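Local coordinates for ethanolamine kinase Pv091845 (PDB 2QG7), which probably phosphorylates ethanolamine, the first step in making phosphatidylethanolamine from ethanolamine, at residues I89-V94 / Y136-Y141; C159-Y162 / I166-K169; K168-F173 / R178-M183. All blocks are in the same frame, centred on the assembly; numbering follows the deposited sequence.

Interaction 1 of 3, residues I89-V94 / Y136-Y141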
ATOM      1  N   ILE D  89     -17.506  32.521   4.572  1.00 60.86           N
ATOM      2  CA  ILE D  89     -17.341  33.965   4.814  1.00 60.88           C
ATOM      3  C   ILE D  89     -16.184  34.504   3.948  1.00 61.07           C
ATOM      4  O   ILE D  89     -16.297  35.579   3.335  1.00 60.82           O
ATOM      5  CB  ILE D  89     -17.069  34.271   6.312  1.00 61.12           C
ATOM      6  CG1 ILE D  89     -18.270  33.888   7.181  1.00 62.09           C
ATOM      7  CG2 ILE D  89     -16.688  35.738   6.527  1.00 60.35           C
ATOM      8  CD1 ILE D  89     -17.932  33.670   8.659  1.00 60.07           C
ATOM      9  N   TYR D  90     -15.080  33.744   3.899  1.00 61.23           N
ATOM     10  CA  TYR D  90     -13.944  34.078   3.037  1.00 61.53           C
ATOM     11  C   TYR D  90     -14.396  34.147   1.579  1.00 61.26           C
ATOM     12  O   TYR D  90     -13.998  35.040   0.826  1.00 60.62           O
ATOM     13  CB  TYR D  90     -12.769  33.083   3.213  1.00 61.50           C
ATOM     14  CG  TYR D  90     -11.449  33.615   2.624  1.00 61.65           C
ATOM     15  CD1 TYR D  90     -10.682  34.567   3.316  1.00 60.52           C
ATOM     16  CD2 TYR D  90     -10.996  33.199   1.360  1.00 60.28           C
ATOM     17  CE1 TYR D  90      -9.500  35.079   2.785  1.00 59.31           C
ATOM     18  CE2 TYR D  90      -9.810  33.696   0.824  1.00 60.00           C
ATOM     19  CZ  TYR D  90      -9.065  34.634   1.539  1.00 60.47           C
ATOM     20  OH  TYR D  90      -7.889  35.129   1.005  1.00 58.88           O
ATOM     21  N   CYS D  91     -15.263  33.204   1.220  1.00 61.79           N
ATOM     22  CA  CYS D  91     -15.882  33.133  -0.101  1.00 62.37           C
ATOM     23  C   CYS D  91     -16.800  34.290  -0.440  1.00 63.01           C
ATOM     24  O   CYS D  91     -16.859  34.701  -1.599  1.00 64.02           O
ATOM     25  CB  CYS D  91     -16.612  31.808  -0.272  1.00 61.48           C
ATOM     26  SG  CYS D  91     -15.442  30.474  -0.505  1.00 62.33           S
ATOM     27  N   LYS D  92     -17.524  34.800   0.553  1.00 63.71           N
ATOM     28  CA  LYS D  92     -18.350  35.994   0.376  1.00 64.54           C
ATOM     29  C   LYS D  92     -17.509  37.198   0.010  1.00 64.37           C
ATOM     30  O   LYS D  92     -17.966  38.057  -0.733  1.00 64.59           O
ATOM     31  CB  LYS D  92     -19.100  36.340   1.665  1.00 65.23           C
ATOM     32  CG  LYS D  92     -20.397  35.597   1.885  1.00 67.99           C
ATOM     33  CD  LYS D  92     -20.924  35.862   3.293  1.00 71.81           C
ATOM     34  CE  LYS D  92     -21.642  37.199   3.370  1.00 73.15           C
ATOM     35  NZ  LYS D  92     -22.299  37.370   4.709  1.00 75.30           N
ATOM     36  N   TYR D  93     -16.309  37.286   0.586  1.00 64.76           N
ATOM     37  CA  TYR D  93     -15.384  38.396   0.332  1.00 65.00           C
ATOM     38  C   TYR D  93     -14.685  38.265  -1.020  1.00 64.94           C
ATOM     39  O   TYR D  93     -14.363  39.279  -1.658  1.00 64.67           O
ATOM     40  CB  TYR D  93     -14.324  38.509   1.433  1.00 65.28           C
ATOM     41  CG  TYR D  93     -14.848  38.688   2.833  1.00 67.12           C
ATOM     42  CD1 TYR D  93     -16.089  39.298   3.073  1.00 69.48           C
ATOM     43  CD2 TYR D  93     -14.086  38.281   3.929  1.00 69.58           C
ATOM     44  CE1 TYR D  93     -16.577  39.464   4.368  1.00 71.65           C
ATOM     45  CE2 TYR D  93     -14.562  38.437   5.239  1.00 71.70           C
ATOM     46  CZ  TYR D  93     -15.809  39.030   5.448  1.00 72.59           C
ATOM     47  OH  TYR D  93     -16.274  39.205   6.731  1.00 73.79           O
ATOM     48  N   VAL D  94     -14.425  37.017  -1.430  1.00 64.83           N
ATOM     49  CA  VAL D  94     -13.910  36.727  -2.766  1.00 64.63           C
ATOM     50  C   VAL D  94     -14.889  37.282  -3.780  1.00 64.46           C
ATOM     51  O   VAL D  94     -14.492  38.026  -4.685  1.00 65.21           O
ATOM     52  CB  VAL D  94     -13.618  35.201  -2.991  1.00 65.08           C
ATOM     53  CG1 VAL D  94     -13.329  34.901  -4.453  1.00 63.85           C
ATOM     54  CG2 VAL D  94     -12.419  34.734  -2.124  1.00 64.51           C
ATOM     55  N   TYR D 136     -21.079  30.083 -10.278  1.00 82.94           N
ATOM     56  CA  TYR D 136     -19.623  30.297 -10.372  1.00 81.18           C
ATOM     57  C   TYR D 136     -18.913  29.261  -9.517  1.00 79.88           C
ATOM     58  O   TYR D 136     -19.556  28.477  -8.820  1.00 79.58           O
ATOM     59  CB  TYR D 136     -19.232  31.726  -9.952  1.00 81.07           C
ATOM     60  CG  TYR D 136     -19.990  32.812 -10.704  1.00 82.04           C
ATOM     61  CD1 TYR D 136     -21.196  33.334 -10.211  1.00 81.69           C
ATOM     62  CD2 TYR D 136     -19.510  33.309 -11.924  1.00 82.03           C
ATOM     63  CE1 TYR D 136     -21.896  34.317 -10.919  1.00 81.46           C
ATOM     64  CE2 TYR D 136     -20.206  34.287 -12.631  1.00 80.82           C
ATOM     65  CZ  TYR D 136     -21.390  34.784 -12.125  1.00 81.45           C
ATOM     66  OH  TYR D 136     -22.057  35.761 -12.832  1.00 82.71           O
ATOM     67  N   LEU D 137     -17.586  29.243  -9.596  1.00 78.91           N
ATOM     68  CA  LEU D 137     -16.769  28.290  -8.841  1.00 77.65           C
ATOM     69  C   LEU D 137     -15.572  29.028  -8.252  1.00 76.82           C
ATOM     70  O   LEU D 137     -14.894  29.806  -8.963  1.00 77.05           O
ATOM     71  CB  LEU D 137     -16.305  27.144  -9.761  1.00 77.55           C
ATOM     72  CG  LEU D 137     -15.577  25.933  -9.178  1.00 78.18           C
ATOM     73  CD1 LEU D 137     -16.518  25.118  -8.309  1.00 78.83           C
ATOM     74  CD2 LEU D 137     -15.004  25.048 -10.292  1.00 78.46           C
ATOM     75  N   ILE D 138     -15.322  28.818  -6.955  1.00 75.33           N
ATOM     76  CA  ILE D 138     -14.137  29.388  -6.354  1.00 74.34           C
ATOM     77  C   ILE D 138     -13.129  28.279  -6.119  1.00 74.27           C
ATOM     78  O   ILE D 138     -13.453  27.235  -5.542  1.00 73.74           O
ATOM     79  CB  ILE D 138     -14.422  30.162  -5.046  1.00 74.11           C
ATOM     80  CG1 ILE D 138     -15.422  31.291  -5.295  1.00 73.94           C
ATOM     81  CG2 ILE D 138     -13.126  30.729  -4.464  1.00 72.61           C
ATOM     82  CD1 ILE D 138     -15.832  32.029  -4.035  1.00 72.50           C
ATOM     83  N   ARG D 139     -11.911  28.519  -6.594  1.00 74.06           N
ATOM     84  CA  ARG D 139     -10.828  27.595  -6.398  1.00 74.20           C
ATOM     85  C   ARG D 139      -9.765  28.273  -5.554  1.00 74.50           C
ATOM     86  O   ARG D 139      -9.218  29.323  -5.923  1.00 73.97           O
ATOM     87  CB  ARG D 139     -10.259  27.138  -7.746  1.00 74.27           C
ATOM     88  CG  ARG D 139      -9.258  26.005  -7.647  1.00 74.19           C
ATOM     89  CD  ARG D 139      -8.547  25.796  -8.963  1.00 75.08           C
ATOM     90  NE  ARG D 139      -9.439  25.283 -10.002  1.00 77.31           N
ATOM     91  CZ  ARG D 139      -9.794  24.003 -10.145  1.00 79.49           C
ATOM     92  NH1 ARG D 139     -10.616  23.664 -11.134  1.00 81.41           N
ATOM     93  NH2 ARG D 139      -9.344  23.055  -9.313  1.00 80.62           N
ATOM     94  N   LEU D 140      -9.497  27.661  -4.406  1.00 75.25           N
ATOM     95  CA  LEU D 140      -8.523  28.167  -3.452  1.00 75.90           C
ATOM     96  C   LEU D 140      -7.362  27.199  -3.419  1.00 76.88           C
ATOM     97  O   LEU D 140      -7.544  26.000  -3.176  1.00 76.88           O
ATOM     98  CB  LEU D 140      -9.158  28.320  -2.063  1.00 75.39           C
ATOM     99  CG  LEU D 140     -10.328  29.309  -1.921  1.00 74.77           C
ATOM    100  CD1 LEU D 140     -10.920  29.208  -0.547  1.00 74.71           C
ATOM    101  CD2 LEU D 140      -9.883  30.748  -2.154  1.00 74.46           C
ATOM    102  N   TYR D 141      -6.172  27.722  -3.689  1.00 78.59           N
ATOM    103  CA  TYR D 141      -4.963  26.899  -3.764  1.00 80.32           C
ATOM    104  C   TYR D 141      -4.466  26.476  -2.379  1.00 82.48           C
ATOM    105  O   TYR D 141      -4.674  27.199  -1.395  1.00 82.40           O
ATOM    106  CB  TYR D 141      -3.838  27.635  -4.512  1.00 79.70           C
ATOM    107  CG  TYR D 141      -4.228  28.342  -5.805  1.00 76.49           C
ATOM    108  CD1 TYR D 141      -5.182  27.790  -6.680  1.00 73.11           C
ATOM    109  CD2 TYR D 141      -3.603  29.553  -6.166  1.00 73.33           C
ATOM    110  CE1 TYR D 141      -5.523  28.436  -7.854  1.00 70.67           C
ATOM    111  CE2 TYR D 141      -3.933  30.205  -7.346  1.00 70.91           C
ATOM    112  CZ  TYR D 141      -4.895  29.635  -8.190  1.00 70.48           C
ATOM    113  OH  TYR D 141      -5.232  30.271  -9.365  1.00 68.64           O
TER
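Tyr90, Cys91 and Val94 of helix 84-98 pack onto Ile138 and Leu140 of strand 136-141, a buried, apolar helix-on-sheet contact in the N-terminal lobe of the protein-kinase-like fold. The strand is the middle one of the five-stranded antiparallel sheet, between 122-128 and 177-181. The segment axes come within 10.2 Å, and the two chain directions are turned 113° apart, so the helix runs across the strand instead of along it. No hydrogen bond joins the segments.

Ile138 has the largest share of the contact. Its CG1 lies anti to the carbonyl carbon (chi1 -58°) and the chain then continues extended (chi2 176°), which pushes CD1 out toward the helix. There the methyl finds two helical residues one turn apart: Cys91 CB is 3.8 Å from Ile138 CD1, and Cys91 SG only slightly farther, at 3.9 Å. Val94 CG1 approaches the same Ile138 CD1 to 3.8 Å while the two side chains pass each other pointing in opposite directions. The second branch of the isoleucine takes part as well, with Ile138 CG2 at 4.2 Å from Val94 CG1. Val94 also touches Ile179 on the neighbouring strand and Leu73 of helix 65-75, so the packing spreads beyond this one strand.

Between Ile138 and Leu140, Arg139 points to the other face of the sheet, where its NH1 forms a salt bridge with Glu180. Tyr90 sits at the end of the contact near Leu140; its hydroxyl bonds to Leu73 O and Asn176 OD1, which fix the far end of the ring. The ring offers an edge, not a face, to the strand: Leu140 CD2 lies near the ring plane, 4.2 Å from Tyr90 CE2.

Interaction 2 of 3, residues C159-Y162 / I166-K169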
ATOM      1  N   CYS D 159      -5.761  29.923 -20.926  1.00 60.71           N
ATOM      2  CA  CYS D 159      -6.439  30.700 -21.961  1.00 61.96           C
ATOM      3  C   CYS D 159      -6.344  30.023 -23.324  1.00 60.13           C
ATOM      4  O   CYS D 159      -7.338  30.008 -24.051  1.00 59.91           O
ATOM      5  CB  CYS D 159      -5.963  32.172 -22.012  1.00 62.81           C
ATOM      6  SG  CYS D 159      -4.304  32.402 -22.762  1.00 71.74           S
ATOM      7  N   ILE D 160      -5.171  29.452 -23.651  1.00 58.73           N
ATOM      8  CA  ILE D 160      -5.063  28.563 -24.815  1.00 58.38           C
ATOM      9  C   ILE D 160      -6.181  27.488 -24.825  1.00 57.90           C
ATOM     10  O   ILE D 160      -6.866  27.296 -25.817  1.00 57.84           O
ATOM     11  CB  ILE D 160      -3.653  27.897 -24.913  1.00 58.89           C
ATOM     12  CG1 ILE D 160      -2.534  28.957 -25.041  1.00 60.01           C
ATOM     13  CG2 ILE D 160      -3.589  26.931 -26.086  1.00 58.33           C
ATOM     14  CD1 ILE D 160      -1.089  28.440 -24.712  1.00 61.54           C
ATOM     15  N   LEU D 161      -6.381  26.816 -23.694  1.00 57.59           N
ATOM     16  CA  LEU D 161      -7.357  25.736 -23.598  1.00 56.63           C
ATOM     17  C   LEU D 161      -8.803  26.206 -23.741  1.00 56.28           C
ATOM     18  O   LEU D 161      -9.630  25.506 -24.305  1.00 56.35           O
ATOM     19  CB  LEU D 161      -7.176  24.986 -22.270  1.00 56.12           C
ATOM     20  CG  LEU D 161      -5.837  24.324 -21.925  1.00 55.41           C
ATOM     21  CD1 LEU D 161      -5.674  24.234 -20.419  1.00 54.09           C
ATOM     22  CD2 LEU D 161      -5.694  22.986 -22.596  1.00 53.12           C
ATOM     23  N   TYR D 162      -9.099  27.365 -23.168  1.00 56.40           N
ATOM     24  CA  TYR D 162     -10.402  28.001 -23.258  1.00 56.39           C
ATOM     25  C   TYR D 162     -10.730  28.460 -24.704  1.00 57.11           C
ATOM     26  O   TYR D 162     -11.848  28.263 -25.222  1.00 57.61           O
ATOM     27  CB  TYR D 162     -10.457  29.186 -22.286  1.00 55.88           C
ATOM     28  CG  TYR D 162     -11.685  30.044 -22.487  1.00 56.38           C
ATOM     29  CD1 TYR D 162     -12.949  29.561 -22.128  1.00 57.44           C
ATOM     30  CD2 TYR D 162     -11.600  31.316 -23.095  1.00 56.50           C
ATOM     31  CE1 TYR D 162     -14.092  30.307 -22.346  1.00 57.83           C
ATOM     32  CE2 TYR D 162     -12.744  32.078 -23.310  1.00 56.54           C
ATOM     33  CZ  TYR D 162     -13.981  31.559 -22.922  1.00 57.97           C
ATOM     34  OH  TYR D 162     -15.134  32.276 -23.089  1.00 60.72           O
ATOM     35  N   ILE D 166     -11.521  23.506 -24.515  1.00 60.41           N
ATOM     36  CA  ILE D 166     -11.388  22.287 -23.686  1.00 61.04           C
ATOM     37  C   ILE D 166     -11.358  22.604 -22.185  1.00 60.81           C
ATOM     38  O   ILE D 166     -11.708  21.754 -21.354  1.00 59.91           O
ATOM     39  CB  ILE D 166     -10.183  21.426 -24.085  1.00 61.59           C
ATOM     40  CG1 ILE D 166      -8.948  22.315 -24.257  1.00 62.46           C
ATOM     41  CG2 ILE D 166     -10.490  20.590 -25.387  1.00 61.23           C
ATOM     42  CD1 ILE D 166      -7.751  21.513 -24.779  1.00 65.39           C
ATOM     43  N   ALA D 167     -10.948  23.844 -21.875  1.00 60.30           N
ATOM     44  CA  ALA D 167     -11.085  24.423 -20.541  1.00 59.84           C
ATOM     45  C   ALA D 167     -12.249  25.427 -20.508  1.00 59.72           C
ATOM     46  O   ALA D 167     -12.572  26.073 -21.519  1.00 60.23           O
ATOM     47  CB  ALA D 167      -9.776  25.083 -20.086  1.00 58.69           C
ATOM     48  N   LYS D 168     -12.893  25.540 -19.347  1.00 59.98           N
ATOM     49  CA  LYS D 168     -13.926  26.546 -19.108  1.00 59.41           C
ATOM     50  C   LYS D 168     -13.272  27.901 -18.834  1.00 59.30           C
ATOM     51  O   LYS D 168     -12.020  28.003 -18.735  1.00 57.97           O
ATOM     52  CB  LYS D 168     -14.833  26.103 -17.964  1.00 60.01           C
ATOM     53  CG  LYS D 168     -15.782  24.982 -18.345  1.00 61.87           C
ATOM     54  CD  LYS D 168     -17.110  25.554 -18.839  1.00 66.87           C
ATOM     55  CE  LYS D 168     -17.527  24.920 -20.170  1.00 69.76           C
ATOM     56  NZ  LYS D 168     -17.604  23.411 -20.066  1.00 73.51           N
ATOM     57  N   LYS D 169     -14.106  28.949 -18.745  1.00 60.13           N
ATOM     58  CA  LYS D 169     -13.569  30.313 -18.564  1.00 61.12           C
ATOM     59  C   LYS D 169     -13.192  30.589 -17.127  1.00 60.62           C
ATOM     60  O   LYS D 169     -13.947  30.293 -16.214  1.00 60.21           O
ATOM     61  CB  LYS D 169     -14.548  31.383 -19.061  1.00 61.22           C
ATOM     62  CG  LYS D 169     -14.079  32.812 -18.797  1.00 65.27           C
ATOM     63  CD  LYS D 169     -14.528  33.827 -19.881  1.00 72.03           C
ATOM     64  CE  LYS D 169     -16.092  33.884 -19.946  1.00 75.14           C
ATOM     65  NZ  LYS D 169     -16.577  34.673 -21.138  1.00 78.52           N
TER
HETATM   66  O   HOH W   1     -14.451  27.247 -23.982  1.00 56.04           O
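Leu161 O receives two backbone N-H groups from the loop after the helix. Ile166 N gives the stronger bond, 2.8 Å to Leu161 O and nearly straight at 173°, with the donor 24° out of the carbonyl plane; Ala167 N adds a weak one to the same oxygen. Water 1 donates to Tyr162 O, at 3.1 Å, and weakly to Ala167 O, while that carbonyl oxygen also takes a CA-H contact from Tyr162 and lies at the edge of its ring.

Farther along, the chain of Lys169, bent at chi2 and chi3, crosses the Tyr162 ring obliquely: Lys169 CG stands over one face of the ring, toward its rim, and Lys169 CB comes to 3.5 Å from Tyr162 CE1. Its ammonium reaches a weak bond, Lys169 NZ to Tyr162 OH. On the inner side Leu161 CD2 packs on Ile166 CD1 and Leu161 CB on Ala167 CB. Leu209 of helix 196-210 touches both Leu161 and Ile166. The arrangement is a helix C-terminus turning back into a strand, here the link from helix 151-163, which probably corresponds in position to helix C of protein kinases, to strand 170-174.

Interaction 3 of 3, residues K168-F173 / R178-M183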
ATOM      1  N   LYS D 168     -12.893  25.540 -19.347  1.00 59.98           N
ATOM      2  CA  LYS D 168     -13.926  26.546 -19.108  1.00 59.41           C
ATOM      3  C   LYS D 168     -13.272  27.901 -18.834  1.00 59.30           C
ATOM      4  O   LYS D 168     -12.020  28.003 -18.735  1.00 57.97           O
ATOM      5  CB  LYS D 168     -14.833  26.103 -17.964  1.00 60.01           C
ATOM      6  CG  LYS D 168     -15.782  24.982 -18.345  1.00 61.87           C
ATOM      7  CD  LYS D 168     -17.110  25.554 -18.839  1.00 66.87           C
ATOM      8  CE  LYS D 168     -17.527  24.920 -20.170  1.00 69.76           C
ATOM      9  NZ  LYS D 168     -17.604  23.411 -20.066  1.00 73.51           N
ATOM     10  N   LYS D 169     -14.106  28.949 -18.745  1.00 60.13           N
ATOM     11  CA  LYS D 169     -13.569  30.313 -18.564  1.00 61.12           C
ATOM     12  C   LYS D 169     -13.192  30.589 -17.127  1.00 60.62           C
ATOM     13  O   LYS D 169     -13.947  30.293 -16.214  1.00 60.21           O
ATOM     14  CB  LYS D 169     -14.548  31.383 -19.061  1.00 61.22           C
ATOM     15  CG  LYS D 169     -14.079  32.812 -18.797  1.00 65.27           C
ATOM     16  CD  LYS D 169     -14.528  33.827 -19.881  1.00 72.03           C
ATOM     17  CE  LYS D 169     -16.092  33.884 -19.946  1.00 75.14           C
ATOM     18  NZ  LYS D 169     -16.577  34.673 -21.138  1.00 78.52           N
ATOM     19  N   ILE D 170     -12.008  31.150 -16.945  1.00 60.83           N
ATOM     20  CA  ILE D 170     -11.592  31.656 -15.650  1.00 61.37           C
ATOM     21  C   ILE D 170     -11.772  33.168 -15.633  1.00 61.82           C
ATOM     22  O   ILE D 170     -11.165  33.869 -16.443  1.00 62.76           O
ATOM     23  CB  ILE D 170     -10.113  31.319 -15.343  1.00 61.77           C
ATOM     24  CG1 ILE D 170      -9.912  29.807 -15.302  1.00 60.19           C
ATOM     25  CG2 ILE D 170      -9.648  31.991 -14.015  1.00 60.68           C
ATOM     26  CD1 ILE D 170      -8.482  29.443 -15.391  1.00 61.20           C
ATOM     27  N   TYR D 171     -12.590  33.665 -14.702  1.00 62.05           N
ATOM     28  CA  TYR D 171     -12.957  35.086 -14.650  1.00 61.32           C
ATOM     29  C   TYR D 171     -11.883  35.975 -13.993  1.00 61.40           C
ATOM     30  O   TYR D 171     -11.463  36.987 -14.584  1.00 61.63           O
ATOM     31  CB  TYR D 171     -14.287  35.226 -13.931  1.00 61.10           C
ATOM     32  CG  TYR D 171     -15.438  34.502 -14.596  1.00 61.07           C
ATOM     33  CD1 TYR D 171     -15.983  34.973 -15.793  1.00 59.99           C
ATOM     34  CD2 TYR D 171     -16.006  33.363 -14.015  1.00 61.90           C
ATOM     35  CE1 TYR D 171     -17.051  34.316 -16.400  1.00 58.99           C
ATOM     36  CE2 TYR D 171     -17.083  32.693 -14.616  1.00 58.98           C
ATOM     37  CZ  TYR D 171     -17.599  33.187 -15.808  1.00 59.42           C
ATOM     38  OH  TYR D 171     -18.651  32.550 -16.430  1.00 58.31           O
ATOM     39  N   VAL D 172     -11.422  35.584 -12.792  1.00 60.69           N
ATOM     40  CA  VAL D 172     -10.448  36.378 -12.023  1.00 60.06           C
ATOM     41  C   VAL D 172      -9.308  35.524 -11.439  1.00 59.95           C
ATOM     42  O   VAL D 172      -9.546  34.443 -10.918  1.00 59.15           O
ATOM     43  CB  VAL D 172     -11.127  37.177 -10.845  1.00 59.85           C
ATOM     44  CG1 VAL D 172     -10.107  38.061 -10.144  1.00 58.97           C
ATOM     45  CG2 VAL D 172     -12.312  38.003 -11.336  1.00 58.91           C
ATOM     46  N   PHE D 173      -8.078  36.044 -11.524  1.00 60.23           N
ATOM     47  CA  PHE D 173      -6.909  35.415 -10.915  1.00 60.22           C
ATOM     48  C   PHE D 173      -6.429  36.248  -9.716  1.00 59.74           C
ATOM     49  O   PHE D 173      -6.270  37.462  -9.837  1.00 60.00           O
ATOM     50  CB  PHE D 173      -5.753  35.266 -11.927  1.00 61.02           C
ATOM     51  CG  PHE D 173      -6.039  34.328 -13.082  1.00 62.34           C
ATOM     52  CD1 PHE D 173      -6.570  34.819 -14.283  1.00 64.54           C
ATOM     53  CD2 PHE D 173      -5.747  32.968 -12.983  1.00 65.49           C
ATOM     54  CE1 PHE D 173      -6.832  33.972 -15.363  1.00 66.01           C
ATOM     55  CE2 PHE D 173      -6.006  32.077 -14.059  1.00 66.19           C
ATOM     56  CZ  PHE D 173      -6.546  32.584 -15.252  1.00 66.95           C
ATOM     57  N   ARG D 178      -8.715  31.508  -7.550  1.00 55.33           N
ATOM     58  CA  ARG D 178      -9.366  32.099  -8.725  1.00 56.75           C
ATOM     59  C   ARG D 178     -10.882  31.931  -8.720  1.00 57.81           C
ATOM     60  O   ARG D 178     -11.434  31.105  -7.966  1.00 57.87           O
ATOM     61  CB  ARG D 178      -8.808  31.477 -10.017  1.00 57.15           C
ATOM     62  CG  ARG D 178      -9.270  30.033 -10.242  1.00 57.75           C
ATOM     63  CD  ARG D 178      -8.884  29.537 -11.600  1.00 57.56           C
ATOM     64  NE  ARG D 178      -7.505  29.107 -11.630  1.00 58.73           N
ATOM     65  CZ  ARG D 178      -7.100  27.882 -11.968  1.00 59.19           C
ATOM     66  NH1 ARG D 178      -5.798  27.617 -11.961  1.00 60.32           N
ATOM     67  NH2 ARG D 178      -7.976  26.935 -12.317  1.00 59.50           N
ATOM     68  N   ILE D 179     -11.545  32.700  -9.586  1.00 58.85           N
ATOM     69  CA  ILE D 179     -12.981  32.545  -9.822  1.00 60.28           C
ATOM     70  C   ILE D 179     -13.207  32.078 -11.262  1.00 61.06           C
ATOM     71  O   ILE D 179     -12.825  32.757 -12.230  1.00 60.85           O
ATOM     72  CB  ILE D 179     -13.822  33.846  -9.555  1.00 60.12           C
ATOM     73  CG1 ILE D 179     -13.459  34.480  -8.202  1.00 60.29           C
ATOM     74  CG2 ILE D 179     -15.315  33.513  -9.601  1.00 60.03           C
ATOM     75  CD1 ILE D 179     -13.983  35.929  -8.012  1.00 58.29           C
ATOM     76  N   GLU D 180     -13.851  30.928 -11.395  1.00 62.06           N
ATOM     77  CA  GLU D 180     -13.994  30.292 -12.694  1.00 62.92           C
ATOM     78  C   GLU D 180     -15.426  29.839 -12.933  1.00 63.73           C
ATOM     79  O   GLU D 180     -16.251  29.791 -12.015  1.00 63.36           O
ATOM     80  CB  GLU D 180     -12.977  29.133 -12.856  1.00 62.76           C
ATOM     81  CG  GLU D 180     -13.186  27.974 -11.891  1.00 63.30           C
ATOM     82  CD  GLU D 180     -12.087  26.906 -11.923  1.00 64.04           C
ATOM     83  OE1 GLU D 180     -10.886  27.233 -11.895  1.00 62.15           O
ATOM     84  OE2 GLU D 180     -12.437  25.704 -11.936  1.00 67.30           O
ATOM     85  N   GLU D 181     -15.698  29.524 -14.195  1.00 65.29           N
ATOM     86  CA  GLU D 181     -17.012  29.140 -14.692  1.00 66.35           C
ATOM     87  C   GLU D 181     -17.362  27.770 -14.175  1.00 66.49           C
ATOM     88  O   GLU D 181     -16.565  26.828 -14.286  1.00 67.24           O
ATOM     89  CB  GLU D 181     -16.978  29.109 -16.226  1.00 66.75           C
ATOM     90  CG  GLU D 181     -18.323  29.105 -16.902  1.00 69.23           C
ATOM     91  CD  GLU D 181     -18.235  29.009 -18.436  1.00 72.44           C
ATOM     92  OE1 GLU D 181     -18.956  28.150 -18.998  1.00 72.80           O
ATOM     93  OE2 GLU D 181     -17.472  29.786 -19.081  1.00 73.43           O
ATOM     94  N   PHE D 182     -18.561  27.666 -13.613  1.00 66.32           N
ATOM     95  CA  PHE D 182     -19.062  26.399 -13.141  1.00 65.98           C
ATOM     96  C   PHE D 182     -19.496  25.552 -14.320  1.00 66.80           C
ATOM     97  O   PHE D 182     -20.138  26.041 -15.277  1.00 67.23           O
ATOM     98  CB  PHE D 182     -20.224  26.605 -12.170  1.00 65.53           C
ATOM     99  CG  PHE D 182     -20.868  25.326 -11.700  1.00 64.57           C
ATOM    100  CD1 PHE D 182     -20.281  24.561 -10.688  1.00 65.45           C
ATOM    101  CD2 PHE D 182     -22.068  24.893 -12.262  1.00 63.39           C
ATOM    102  CE1 PHE D 182     -20.883  23.362 -10.253  1.00 66.22           C
ATOM    103  CE2 PHE D 182     -22.680  23.716 -11.833  1.00 64.03           C
ATOM    104  CZ  PHE D 182     -22.089  22.944 -10.830  1.00 65.01           C
ATOM    105  N   MET D 183     -19.133  24.273 -14.258  1.00 67.21           N
ATOM    106  CA  MET D 183     -19.604  23.302 -15.228  1.00 67.06           C
ATOM    107  C   MET D 183     -20.322  22.162 -14.501  1.00 66.20           C
ATOM    108  O   MET D 183     -19.781  21.540 -13.587  1.00 66.52           O
ATOM    109  CB  MET D 183     -18.421  22.786 -16.041  1.00 67.63           C
ATOM    110  CG  MET D 183     -18.799  21.866 -17.218  1.00 70.55           C
ATOM    111  SD  MET D 183     -17.341  21.043 -17.960  1.00 75.56           S
ATOM    112  CE  MET D 183     -16.681  20.170 -16.524  1.00 71.42           C
TER
HETATM  113  O   HOH W   2     -20.136  30.442 -14.403  1.00 72.66           O
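A beta hairpin with a classic bulge brings Tyr171 and Val172 together opposite the single residue Ile179. Both amides bond to Ile179 O: Tyr171 N at 2.6 Å, a short bond bent to 138° at the hydrogen, and Val172 N at 3.2 Å, in the carbonyl plane on a lone pair. Ile179 N answers to Val172 O, so Val172 and Ile179 form a hydrogen-bonded pair. Ile170 with Glu180 and Phe173 with Arg178 are non-hydrogen-bonded pairs. Before the bulge along the chain, Glu181 N gives a 2.8 Å bond to Lys169 O.

This hairpin makes the edge of the five-stranded sheet of the kinase-like N-lobe, strand 170-174 being outermost and 177-181 lying inside it. On the face carrying Ile170, Phe173, Arg178 and Glu180, Ile170 lies between the Arg178 guanidinium and the Phe173 ring. Its CD1 lies over one face of the guanidinium, while its CG2 sits 3.4 Å above the Phe173 ring plane, toward the rim. Arg178 NH2 reaches Glu180 OE1 at 3.0 Å in a salt bridge that lies in the guanidinium plane. The buried pair has further partners: Glu154 of helix 151-163 for Arg178 NH1 and Arg139 for Glu180 OE2.

The Glu181 side chain, CG anti to its amide nitrogen (chi1 -164°), crosses those of Lys168 and Tyr171 obliquely. Its OE1 meets Lys168 CD, but the charged ends stay apart, Lys168 NZ 5.0 Å from Glu181 OE1; Lys168 NZ lies 3.2 Å from Met183 SD instead. Glu181 OE2 takes a weak bond from Lys169 N. The Tyr171 ring, 35° from the Glu181 carboxylate plane, lies against the Glu180-Glu181 backbone, Tyr171 CE2 3.5 Å from Glu181 N. Water 2 ties Tyr171 OH to Phe182 N, accepting from the latter.

Overall arrangement
All three contacts belong to the N-terminal lobe. Interactions 1 and 3 share its sheet, their centres 11 Å apart: Arg139 O meets Arg178 N and Leu137 N meets Glu180 O, each pair at 2.8 Å, placing strand 136-141 beside the hairpin. Interaction 2 leads straight into interaction 3 through Lys168 and Lys169, with centres 10 Å apart. Interactions 1 and 2 do not touch; about 7 Å separates their nearest atoms and 20 Å their centres. In kinases of this fold the nucleotide binds between the two lobes; the sheet face turned away from helix 84-98, where Arg139 has a weak, long ion pair with Asp351, probably faces that cleft.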